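Local coordinates for DUF1254 domain-containing protein (Vibrio parahaemolyticus, PDB 3U07) that is of unknown function, carries a signal sequence, and pairs a DUF1254 region with a DUF1214 region in one chain, at residues 105-110 with 173-178. The protein carries 2 engineered substitutions. Residues are numbered along the deposited sequence; the frame is centred on the assembly and turned at random.
Sequences EGRYWI and DEDAKV
Arg107 reaches Asp175 by holding its first two torsions extended (chi1 -169°, chi2 -179°) and then bending at chi3, which helps to bring NH1 and NH2 to the carboxylate of Asp175. Asp175 meets it from the opposite direction, its CG likewise anti to the backbone N, and the two side chains bridge backbones whose CA atoms lie 9.9 Å apart. The pair is a worked example of the bidentate arginine-carboxylate salt bridge, here of the end-on kind. NH2 of Arg107 donates to OD2 of Asp175 at 2.9 Å, on the syn side of the oxygen but well out of the carboxylate plane, with OD2 near the guanidinium plane. The second bond, from NH1 of Arg107 to OD1 of Asp175, is longer at 3.1 Å and approaches from above the carboxylate plane. The planes of the two flat groups are 28° apart. Val178, almost one helical turn beyond Asp175, brings its CG1 methyl very close to NH2 of Arg107, a doubtfully tight approach, and borders the guanidinium.

Further partners help to hold both groups. NE of Arg107 forms a salt bridge with Asp104, and NH1 also donates to the carbonyl O of Met169; two carboxylates flanking one buried guanidinium would be expected to stabilise its positive charge. OD1 of Asp175 accepts the backbone N-H of Val171, which ties the carboxylate to the backbone between strand 161-169 and the helix.

The contact thus joins the loop entering strand 109-115 to the first turns of helix 173-183. That helix follows strand 161-169, the antiparallel neighbour of strand 109-115 in a four-stranded sheet, and the salt bridge fastens it beside the end of these two central strands, where Tyr108 pairs through its backbone with Met169.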
ATOM      1  N   GLU A 105      15.774  18.187   6.129  1.00 25.22           N
ATOM      2  CA  GLU A 105      14.688  19.052   5.690  1.00 31.08           C
ATOM      3  C   GLU A 105      14.296  18.870   4.231  1.00 31.35           C
ATOM      4  O   GLU A 105      15.153  18.817   3.345  1.00 26.57           O
ATOM      5  CB  GLU A 105      15.045  20.521   5.931  1.00 40.75           C
ATOM      6  CG  GLU A 105      13.914  21.472   5.588  1.00 39.72           C
ATOM      7  CD  GLU A 105      14.237  22.909   5.930  1.00 52.68           C
ATOM      8  OE1 GLU A 105      14.590  23.680   5.011  1.00 54.67           O
ATOM      9  OE2 GLU A 105      14.142  23.260   7.124  1.00 54.90           O
ATOM     10  N   GLY A 106      12.989  18.781   3.994  1.00 33.87           N
ATOM     11  CA  GLY A 106      12.488  18.627   2.640  1.00 35.71           C
ATOM     12  C   GLY A 106      12.329  17.217   2.098  1.00 33.72           C
ATOM     13  O   GLY A 106      11.528  17.002   1.192  1.00 36.18           O
ATOM     14  N   ARG A 107      13.067  16.252   2.636  1.00 24.08           N
ATOM     15  CA  ARG A 107      12.970  14.891   2.133  1.00 24.37           C
ATOM     16  C   ARG A 107      11.703  14.166   2.573  1.00 26.57           C
ATOM     17  O   ARG A 107      11.410  14.076   3.766  1.00 23.82           O
ATOM     18  CB  ARG A 107      14.195  14.077   2.553  1.00 24.92           C
ATOM     19  CG  ARG A 107      14.295  12.723   1.858  1.00 20.17           C
ATOM     20  CD  ARG A 107      15.504  11.943   2.329  1.00 24.68           C
ATOM     21  NE  ARG A 107      16.745  12.682   2.116  1.00 30.96           N
ATOM     22  CZ  ARG A 107      17.339  12.841   0.936  1.00 35.84           C
ATOM     23  NH1 ARG A 107      16.810  12.306  -0.158  1.00 32.28           N
ATOM     24  NH2 ARG A 107      18.459  13.547   0.850  1.00 35.90           N
ATOM     25  N   TYR A 108      10.943  13.668   1.602  1.00 22.61           N
ATOM     26  CA  TYR A 108       9.720  12.931   1.903  1.00 25.22           C
ATOM     27  C   TYR A 108      10.095  11.541   2.408  1.00 24.56           C
ATOM     28  O   TYR A 108      11.033  10.919   1.905  1.00 25.88           O
ATOM     29  CB  TYR A 108       8.846  12.760   0.655  1.00 23.46           C
ATOM     30  CG  TYR A 108       7.611  11.909   0.895  1.00 23.87           C
ATOM     31  CD1 TYR A 108       6.440  12.471   1.402  1.00 30.99           C
ATOM     32  CD2 TYR A 108       7.628  10.535   0.664  1.00 24.53           C
ATOM     33  CE1 TYR A 108       5.320  11.687   1.678  1.00 28.29           C
ATOM     34  CE2 TYR A 108       6.508   9.738   0.939  1.00 28.04           C
ATOM     35  CZ  TYR A 108       5.362  10.323   1.447  1.00 28.79           C
ATOM     36  OH  TYR A 108       4.253   9.551   1.736  1.00 25.00           O
ATOM     37  N   TRP A 109       9.368  11.069   3.413  1.00 27.90           N
ATOM     38  CA  TRP A 109       9.585   9.734   3.965  1.00 24.03           C
ATOM     39  C   TRP A 109       8.307   9.294   4.642  1.00 22.40           C
ATOM     40  O   TRP A 109       7.491  10.124   5.051  1.00 26.98           O
ATOM     41  CB  TRP A 109      10.723   9.712   4.987  1.00 24.81           C
ATOM     42  CG  TRP A 109      10.476  10.562   6.202  1.00 21.04           C
ATOM     43  CD1 TRP A 109      10.770  11.887   6.352  1.00 27.89           C
ATOM     44  CD2 TRP A 109       9.886  10.140   7.437  1.00 22.39           C
ATOM     45  NE1 TRP A 109      10.404  12.316   7.605  1.00 30.26           N
ATOM     46  CE2 TRP A 109       9.861  11.265   8.293  1.00 25.54           C
ATOM     47  CE3 TRP A 109       9.381   8.919   7.904  1.00 21.40           C
ATOM     48  CZ2 TRP A 109       9.345  11.204   9.592  1.00 18.53           C
ATOM     49  CZ3 TRP A 109       8.868   8.859   9.196  1.00 25.76           C
ATOM     50  CH2 TRP A 109       8.856   9.995  10.026  1.00 23.94           C
ATOM     51  N   ILE A 110       8.126   7.986   4.753  1.00 18.01           N
ATOM     52  CA  ILE A 110       6.935   7.463   5.397  1.00 17.09           C
ATOM     53  C   ILE A 110       7.154   6.048   5.913  1.00 18.75           C
ATOM     54  O   ILE A 110       7.812   5.234   5.261  1.00 22.45           O
ATOM     55  CB  ILE A 110       5.728   7.470   4.419  1.00 30.21           C
ATOM     56  CG1 ILE A 110       4.464   6.999   5.138  1.00 25.66           C
ATOM     57  CG2 ILE A 110       6.031   6.592   3.203  1.00 25.23           C
ATOM     58  CD1 ILE A 110       3.195   7.325   4.395  1.00 20.56           C
ATOM     59  N   ASP A 173      20.441  10.259  -8.491  1.00 63.33           N
ATOM     60  CA  ASP A 173      21.421   9.282  -8.023  1.00 67.90           C
ATOM     61  C   ASP A 173      22.347   9.675  -6.875  1.00 67.34           C
ATOM     62  O   ASP A 173      22.712   8.825  -6.064  1.00 70.52           O
ATOM     63  CB  ASP A 173      22.254   8.780  -9.206  1.00 69.90           C
ATOM     64  CG  ASP A 173      21.533   7.715 -10.011  1.00 73.00           C
ATOM     65  OD1 ASP A 173      20.296   7.594  -9.871  1.00 71.20           O
ATOM     66  OD2 ASP A 173      22.200   7.001 -10.789  1.00 75.24           O
ATOM     67  N   GLU A 174      22.736  10.942  -6.795  1.00 63.19           N
ATOM     68  CA  GLU A 174      23.625  11.352  -5.715  1.00 65.92           C
ATOM     69  C   GLU A 174      22.821  11.624  -4.444  1.00 57.67           C
ATOM     70  O   GLU A 174      23.290  11.375  -3.330  1.00 54.21           O
ATOM     71  CB  GLU A 174      24.423  12.595  -6.119  1.00 72.51           C
ATOM     72  CG  GLU A 174      25.844  12.586  -5.577  1.00 76.93           C
ATOM     73  CD  GLU A 174      26.664  11.433  -6.127  1.00 82.85           C
ATOM     74  OE1 GLU A 174      27.658  11.044  -5.476  1.00 81.59           O
ATOM     75  OE2 GLU A 174      26.322  10.923  -7.218  1.00 86.58           O
ATOM     76  N   ASP A 175      21.606  12.133  -4.626  1.00 55.11           N
ATOM     77  CA  ASP A 175      20.711  12.428  -3.516  1.00 53.30           C
ATOM     78  C   ASP A 175      20.309  11.103  -2.880  1.00 51.17           C
ATOM     79  O   ASP A 175      20.116  11.013  -1.670  1.00 51.40           O
ATOM     80  CB  ASP A 175      19.460  13.143  -4.023  1.00 55.51           C
ATOM     81  CG  ASP A 175      18.522  13.544  -2.899  1.00 57.63           C
ATOM     82  OD1 ASP A 175      17.303  13.302  -3.029  1.00 54.41           O
ATOM     83  OD2 ASP A 175      18.999  14.109  -1.893  1.00 55.30           O
ATOM     84  N   ALA A 176      20.187  10.078  -3.716  1.00 48.10           N
ATOM     85  CA  ALA A 176      19.820   8.748  -3.259  1.00 44.37           C
ATOM     86  C   ALA A 176      20.877   8.249  -2.281  1.00 47.59           C
ATOM     87  O   ALA A 176      20.570   7.522  -1.336  1.00 51.04           O
ATOM     88  CB  ALA A 176      19.713   7.802  -4.445  1.00 48.94           C
ATOM     89  N   LYS A 177      22.125   8.636  -2.509  1.00 47.12           N
ATOM     90  CA  LYS A 177      23.194   8.216  -1.619  1.00 52.03           C
ATOM     91  C   LYS A 177      22.983   8.864  -0.248  1.00 51.57           C
ATOM     92  O   LYS A 177      23.416   8.333   0.776  1.00 51.07           O
ATOM     93  CB  LYS A 177      24.552   8.607  -2.204  1.00 62.83           C
ATOM     94  CG  LYS A 177      25.474   7.417  -2.449  1.00 70.20           C
ATOM     95  CD  LYS A 177      26.813   7.867  -3.015  1.00 76.87           C
ATOM     96  CE  LYS A 177      26.900   7.633  -4.518  1.00 77.53           C
ATOM     97  NZ  LYS A 177      27.885   8.545  -5.168  1.00 75.38           N
ATOM     98  N   VAL A 178      22.313  10.012  -0.230  1.00 47.12           N
ATOM     99  CA  VAL A 178      22.039  10.694   1.030  1.00 49.45           C
ATOM    100  C   VAL A 178      20.949   9.913   1.751  1.00 46.36           C
ATOM    101  O   VAL A 178      21.110   9.525   2.907  1.00 47.76           O
ATOM    102  CB  VAL A 178      21.543  12.143   0.807  1.00 49.82           C
ATOM    103  CG1 VAL A 178      21.084  12.746   2.126  1.00 47.15           C
ATOM    104  CG2 VAL A 178      22.656  12.988   0.211  1.00 53.55           C
TER